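Local coordinates for putative Oleoyl-[acyl-carrier protein] thioesterase (PDB 2OWN) that probably hydrolyses the thioester of oleoyl-acyl carrier protein, releasing the fatty acid, as an acyl-ACP thioesterase built from two hotdog domains, at residues Q67-I72 with H204-Y209; R151-E156 with E249-W254. All coordinates share one frame; numbering follows the deposited sequence.

Contact 1. Residues Q67-I72 with H204-Y209. With SO4 (sulfate ion), chain O.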
# COMPACT_ATOMS: atom_id res chain seq x y z
N GLN B 67 -14.40 2.80 -16.62
CA GLN B 67 -13.51 1.96 -17.43
C GLN B 67 -12.02 2.33 -17.41
O GLN B 67 -11.69 3.51 -17.25
CB GLN B 67 -13.93 2.06 -18.90
CG GLN B 67 -15.44 1.92 -19.20
CD GLN B 67 -15.78 1.90 -20.68
OE1 GLN B 67 -14.91 1.81 -21.55
NE2 GLN B 67 -17.07 1.98 -20.97
N TYR B 68 -11.16 1.31 -17.59
CA TYR B 68 -9.69 1.44 -17.76
C TYR B 68 -9.19 0.44 -18.83
O TYR B 68 -9.67 -0.69 -18.87
CB TYR B 68 -8.82 1.16 -16.51
CG TYR B 68 -8.75 2.22 -15.45
CD1 TYR B 68 -8.09 3.44 -15.70
CD2 TYR B 68 -9.18 1.95 -14.14
CE1 TYR B 68 -7.96 4.44 -14.69
CE2 TYR B 68 -9.06 2.94 -13.10
CZ TYR B 68 -8.45 4.18 -13.39
OH TYR B 68 -8.33 5.14 -12.40
N ALA B 69 -8.27 0.91 -19.68
CA ALA B 69 -7.56 0.10 -20.69
C ALA B 69 -6.10 0.48 -20.43
O ALA B 69 -5.76 1.65 -20.54
CB ALA B 69 -7.98 0.45 -22.09
N ILE B 70 -5.26 -0.50 -20.06
CA ILE B 70 -3.84 -0.29 -19.71
C ILE B 70 -2.96 -1.09 -20.66
O ILE B 70 -3.17 -2.29 -20.78
CB ILE B 70 -3.55 -0.73 -18.25
CG1 ILE B 70 -4.57 -0.15 -17.24
CG2 ILE B 70 -2.10 -0.36 -17.84
CD1 ILE B 70 -4.38 -0.62 -15.83
N ASP B 71 -2.02 -0.42 -21.35
CA ASP B 71 -1.05 -1.02 -22.28
C ASP B 71 0.27 -0.95 -21.52
O ASP B 71 0.79 0.14 -21.32
CB ASP B 71 -1.01 -0.22 -23.59
CG ASP B 71 -0.02 -0.77 -24.64
OD1 ASP B 71 0.55 -1.87 -24.49
OD2 ASP B 71 0.17 -0.08 -25.66
N ILE B 72 0.81 -2.11 -21.11
CA ILE B 72 2.06 -2.20 -20.33
C ILE B 72 3.25 -2.71 -21.15
O ILE B 72 3.23 -3.85 -21.61
CB ILE B 72 1.86 -3.09 -19.05
CG1 ILE B 72 0.70 -2.55 -18.19
CG2 ILE B 72 3.15 -3.17 -18.21
CD1 ILE B 72 0.38 -3.38 -16.99
N HIS B 204 -1.17 -6.31 -20.88
CA HIS B 204 -2.37 -5.49 -21.02
C HIS B 204 -3.42 -5.77 -19.93
O HIS B 204 -3.45 -6.89 -19.40
CB HIS B 204 -2.97 -5.77 -22.41
CG HIS B 204 -3.81 -4.67 -22.95
ND1 HIS B 204 -5.15 -4.52 -22.67
CD2 HIS B 204 -3.48 -3.65 -23.78
CE1 HIS B 204 -5.61 -3.45 -23.30
NE2 HIS B 204 -4.61 -2.91 -23.98
N VAL B 205 -4.22 -4.76 -19.57
CA VAL B 205 -5.31 -4.87 -18.57
C VAL B 205 -6.54 -4.04 -19.00
O VAL B 205 -6.39 -2.88 -19.38
CB VAL B 205 -4.88 -4.38 -17.15
CG1 VAL B 205 -6.00 -4.59 -16.13
CG2 VAL B 205 -3.59 -5.08 -16.65
N ASP B 206 -7.73 -4.67 -18.97
CA ASP B 206 -9.04 -4.03 -19.23
C ASP B 206 -9.85 -4.13 -17.96
O ASP B 206 -9.88 -5.21 -17.40
CB ASP B 206 -9.84 -4.74 -20.31
CG ASP B 206 -9.21 -4.68 -21.65
OD1 ASP B 206 -8.51 -3.69 -21.97
OD2 ASP B 206 -9.51 -5.61 -22.41
N VAL B 207 -10.49 -3.04 -17.53
CA VAL B 207 -11.32 -3.03 -16.31
C VAL B 207 -12.66 -2.35 -16.59
O VAL B 207 -12.69 -1.36 -17.31
CB VAL B 207 -10.64 -2.26 -15.14
CG1 VAL B 207 -11.42 -2.46 -13.83
CG2 VAL B 207 -9.20 -2.73 -14.92
N ARG B 208 -13.74 -2.92 -16.05
CA ARG B 208 -15.11 -2.38 -16.12
C ARG B 208 -15.64 -2.40 -14.68
O ARG B 208 -15.66 -3.47 -14.08
CB ARG B 208 -16.02 -3.22 -17.02
CG ARG B 208 -15.74 -3.13 -18.51
CD ARG B 208 -16.18 -1.81 -19.08
NE ARG B 208 -15.98 -1.74 -20.54
CZ ARG B 208 -14.84 -1.41 -21.17
NH1 ARG B 208 -13.71 -1.11 -20.53
NH2 ARG B 208 -14.84 -1.39 -22.51
N TYR B 209 -16.02 -1.23 -14.14
CA TYR B 209 -16.59 -1.11 -12.78
C TYR B 209 -18.09 -1.01 -12.96
O TYR B 209 -18.56 -0.05 -13.57
CB TYR B 209 -16.05 0.11 -12.04
CG TYR B 209 -14.54 0.13 -11.91
CD1 TYR B 209 -13.89 -0.58 -10.88
CD2 TYR B 209 -13.76 0.86 -12.82
CE1 TYR B 209 -12.45 -0.56 -10.76
CE2 TYR B 209 -12.35 0.91 -12.72
CZ TYR B 209 -11.70 0.19 -11.70
OH TYR B 209 -10.33 0.25 -11.62
S SO4 O . -18.88 -0.03 -23.34
O1 SO4 O . -17.81 -0.80 -23.95
O2 SO4 O . -19.13 -0.57 -22.00
O3 SO4 O . -18.47 1.36 -23.26
O4 SO4 O . -20.09 -0.11 -24.15
O HOH W 1 -10.49 -1.28 -21.46
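Q67 and R208 stack flat on each other where strands 67-72 and 204-209 run antiparallel: amide and guanidinium planes are 20° apart, and Q67 OE1 sits over the middle of the guanidinium, 3.2 Å from R208 CZ. This is a stack, not a hydrogen bond, since the N-H groups of R208 point along their own plane and miss OE1. At the edge of the guanidinium R208 NH2 makes a weak bond to sulfate O1, and NH1 a weak one to the V207 carbonyl oxygen. Q67 is extended beyond CG (chi2 -175°), which carries NE2 out to the same sulfate, and Q67 NE2 binds its O3 at 2.8 Å. The ion, probably from the crystallisation liquor, is bound here mainly by the Q67 amide, with R208 adding its weak bond.

On the other face of the sheet, Y68 and Y209 meet edge to edge at a slant, Y209 OH lying in the plane of the Y68 ring, 3.3 Å from Y68 CD2. Farther along the same face I70 and V205 lie alongside each other, pointing the same way, with I70 CD1 4.0 Å from V205 CB. Helix 31-48 packs on Y68 and I70. Back on the face of Q67, one face of the H204 ring meets a backbone oxygen, I70 O lying 3.2 Å from the ring plane over its centre. That oxygen also accepts the N-H of V205, while Y68 and V207 exchange two bonds, the shorter being V207 N to Y68 O at 2.8 Å. Such an antiparallel ladder between the N-terminal and C-terminal family regions, with a long helix against one face, is characteristic of the double-hotdog fold of acyl-ACP thioesterases.

Contact 2. Residues R151-E156 with E249-W254; sequences RPISFE and EVTIQW. With SO4 (sulfate ion), chain O.
The irregular backbone of 151-156 passes across strand 249-254 at a steep angle, the end-to-end directions of their touching parts lying 114° apart, and P152 and T251 bring their CA atoms within 4.8 Å. The loop, between strands 141-142 and 162-167 and probably part of the connection between the two hotdog halves, is fastened by side chains of the strand that accept its N-H groups. T251 provides the first such anchor: OG1, set anti to its own carbonyl carbon (chi1 -64°), takes the N-H of I153 at 2.7 Å in a fairly straight bond. The same hydroxyl touches CA and CB of P152, and the methyl CG2 meets I153 CG1, whose side chain crosses that of T251 at about a right angle. A bridging water binds T251 OG1, I153 O and V250 O, tying loop and strand a second time. A valine in place of T251 would probably cost I153 N its acceptor and the water one of its three partners, weakening the hold on the loop.

E249 makes the second anchor two residues earlier. Its chain is extended beyond CG, and OE2 receives the N-H of F155 at 3.3 Å from 37° above the carboxylate plane, while the other oxygen, OE1, joins a water that also contacts S154 OG. The F155 ring reaches on to S237 and L239 of strand 233-241. P152, just before I153, lays its ring on the strand backbone between E249 and T251, CG lying 3.6 Å from E249 O. The end of the R151 side chain leads away from the strand and presents the edge of its guanidinium to the sulfate, NE and NH2 making weak bonds to O1 and O4.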
# COMPACT_ATOMS: atom_id res chain seq x y z
N ARG B 151 -13.03 -4.07 -24.53
CA ARG B 151 -13.86 -4.70 -23.50
C ARG B 151 -13.19 -5.93 -22.88
O ARG B 151 -12.48 -6.66 -23.60
CB ARG B 151 -15.23 -5.18 -24.04
CG ARG B 151 -16.28 -4.12 -24.25
CD ARG B 151 -17.55 -4.78 -24.78
NE ARG B 151 -18.72 -3.89 -24.82
CZ ARG B 151 -19.92 -4.23 -25.32
NH1 ARG B 151 -20.18 -5.44 -25.85
NH2 ARG B 151 -20.90 -3.32 -25.28
N PRO B 152 -13.42 -6.17 -21.56
CA PRO B 152 -12.94 -7.43 -20.98
C PRO B 152 -13.83 -8.59 -21.49
O PRO B 152 -14.94 -8.37 -22.01
CB PRO B 152 -13.11 -7.24 -19.46
CG PRO B 152 -13.44 -5.83 -19.25
CD PRO B 152 -14.03 -5.32 -20.51
N ILE B 153 -13.32 -9.82 -21.33
CA ILE B 153 -14.04 -11.04 -21.69
C ILE B 153 -15.23 -11.15 -20.73
O ILE B 153 -15.11 -10.81 -19.54
CB ILE B 153 -13.15 -12.32 -21.59
CG1 ILE B 153 -11.99 -12.27 -22.60
CG2 ILE B 153 -13.96 -13.62 -21.81
CD1 ILE B 153 -11.00 -13.44 -22.48
N SER B 154 -16.39 -11.56 -21.26
CA SER B 154 -17.61 -11.73 -20.45
C SER B 154 -17.30 -12.98 -19.61
O SER B 154 -17.12 -14.07 -20.17
CB SER B 154 -18.86 -11.90 -21.31
OG SER B 154 -20.02 -11.92 -20.48
N PHE B 155 -17.14 -12.78 -18.29
CA PHE B 155 -16.78 -13.86 -17.37
C PHE B 155 -17.83 -15.00 -17.33
O PHE B 155 -19.02 -14.74 -17.13
CB PHE B 155 -16.51 -13.36 -15.94
CG PHE B 155 -15.94 -14.42 -15.04
CD1 PHE B 155 -14.55 -14.66 -15.03
CD2 PHE B 155 -16.78 -15.22 -14.24
CE1 PHE B 155 -14.00 -15.67 -14.22
CE2 PHE B 155 -16.24 -16.25 -13.43
CZ PHE B 155 -14.84 -16.47 -13.43
N GLU B 156 -17.35 -16.23 -17.55
CA GLU B 156 -18.13 -17.46 -17.51
C GLU B 156 -17.38 -18.43 -16.59
O GLU B 156 -16.23 -18.78 -16.89
CB GLU B 156 -18.33 -18.05 -18.90
CG GLU B 156 -19.21 -17.17 -19.79
CD GLU B 156 -19.45 -17.71 -21.21
OE1 GLU B 156 -18.72 -18.62 -21.68
OE2 GLU B 156 -20.38 -17.19 -21.86
N GLU B 249 -15.33 -6.41 -13.62
CA GLU B 249 -14.95 -7.43 -14.64
C GLU B 249 -13.62 -6.99 -15.24
O GLU B 249 -13.50 -5.83 -15.67
CB GLU B 249 -16.01 -7.66 -15.73
CG GLU B 249 -17.14 -8.59 -15.31
CD GLU B 249 -18.06 -8.94 -16.46
OE1 GLU B 249 -18.60 -8.00 -17.10
OE2 GLU B 249 -18.30 -10.15 -16.70
N VAL B 250 -12.63 -7.90 -15.24
CA VAL B 250 -11.27 -7.63 -15.73
C VAL B 250 -10.66 -8.75 -16.57
O VAL B 250 -10.85 -9.94 -16.27
CB VAL B 250 -10.32 -7.30 -14.51
CG1 VAL B 250 -8.82 -7.15 -14.90
CG2 VAL B 250 -10.79 -6.05 -13.77
N THR B 251 -9.96 -8.36 -17.64
CA THR B 251 -9.22 -9.28 -18.52
C THR B 251 -7.77 -8.77 -18.56
O THR B 251 -7.55 -7.59 -18.84
CB THR B 251 -9.85 -9.43 -19.89
OG1 THR B 251 -11.14 -10.04 -19.73
CG2 THR B 251 -9.00 -10.34 -20.78
N ILE B 252 -6.82 -9.66 -18.25
CA ILE B 252 -5.39 -9.33 -18.23
C ILE B 252 -4.64 -10.22 -19.23
O ILE B 252 -4.88 -11.44 -19.26
CB ILE B 252 -4.75 -9.50 -16.82
CG1 ILE B 252 -5.50 -8.68 -15.76
CG2 ILE B 252 -3.26 -9.09 -16.82
CD1 ILE B 252 -4.98 -8.87 -14.34
N GLN B 253 -3.77 -9.60 -20.03
CA GLN B 253 -2.91 -10.29 -20.99
C GLN B 253 -1.53 -10.30 -20.33
O GLN B 253 -1.05 -9.25 -19.85
CB GLN B 253 -2.90 -9.58 -22.35
CG GLN B 253 -4.30 -9.36 -22.98
CD GLN B 253 -5.08 -10.65 -23.27
OE1 GLN B 253 -4.54 -11.75 -23.27
NE2 GLN B 253 -6.38 -10.50 -23.54
N TRP B 254 -0.91 -11.49 -20.28
CA TRP B 254 0.40 -11.71 -19.66
C TRP B 254 1.40 -12.32 -20.62
O TRP B 254 0.99 -13.06 -21.49
CB TRP B 254 0.28 -12.72 -18.52
CG TRP B 254 -0.66 -12.40 -17.44
CD1 TRP B 254 -2.00 -12.62 -17.44
CD2 TRP B 254 -0.34 -11.88 -16.14
NE1 TRP B 254 -2.54 -12.25 -16.24
CE2 TRP B 254 -1.56 -11.77 -15.42
CE3 TRP B 254 0.86 -11.47 -15.52
CZ2 TRP B 254 -1.63 -11.29 -14.09
CZ3 TRP B 254 0.81 -10.97 -14.19
CH2 TRP B 254 -0.45 -10.89 -13.49
S SO4 O . -18.88 -0.03 -23.34
O1 SO4 O . -17.81 -0.80 -23.95
O2 SO4 O . -19.13 -0.57 -22.00
O3 SO4 O . -18.47 1.36 -23.26
O4 SO4 O . -20.09 -0.11 -24.15
O HOH W 2 -12.95 -11.05 -17.95
O HOH W 3 -20.22 -8.91 -19.49

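In the fold
Contacts 1 and 2 have centres about 9 Å apart and share a run of neighbouring strands: 61-72 pairs with 200-209, which in turn pairs with 246-256. Backbone bonds carry the pairing from one contact to the other, H204 O with Q253 N and D206 N with T251 O, both probable hydrogen bonds. Along the chain the segments alternate, 67-72, 151-156, 204-209, 249-254, so the loop that holds 151-156 is bound to the C-terminal sheet beside the seam where the two halves join. One sulfate touches Q67, R208 and R151, marking where seam and loop meet. Together the two contacts show tandem hotdog domains united by a continuous run of strands and a loop lying over it.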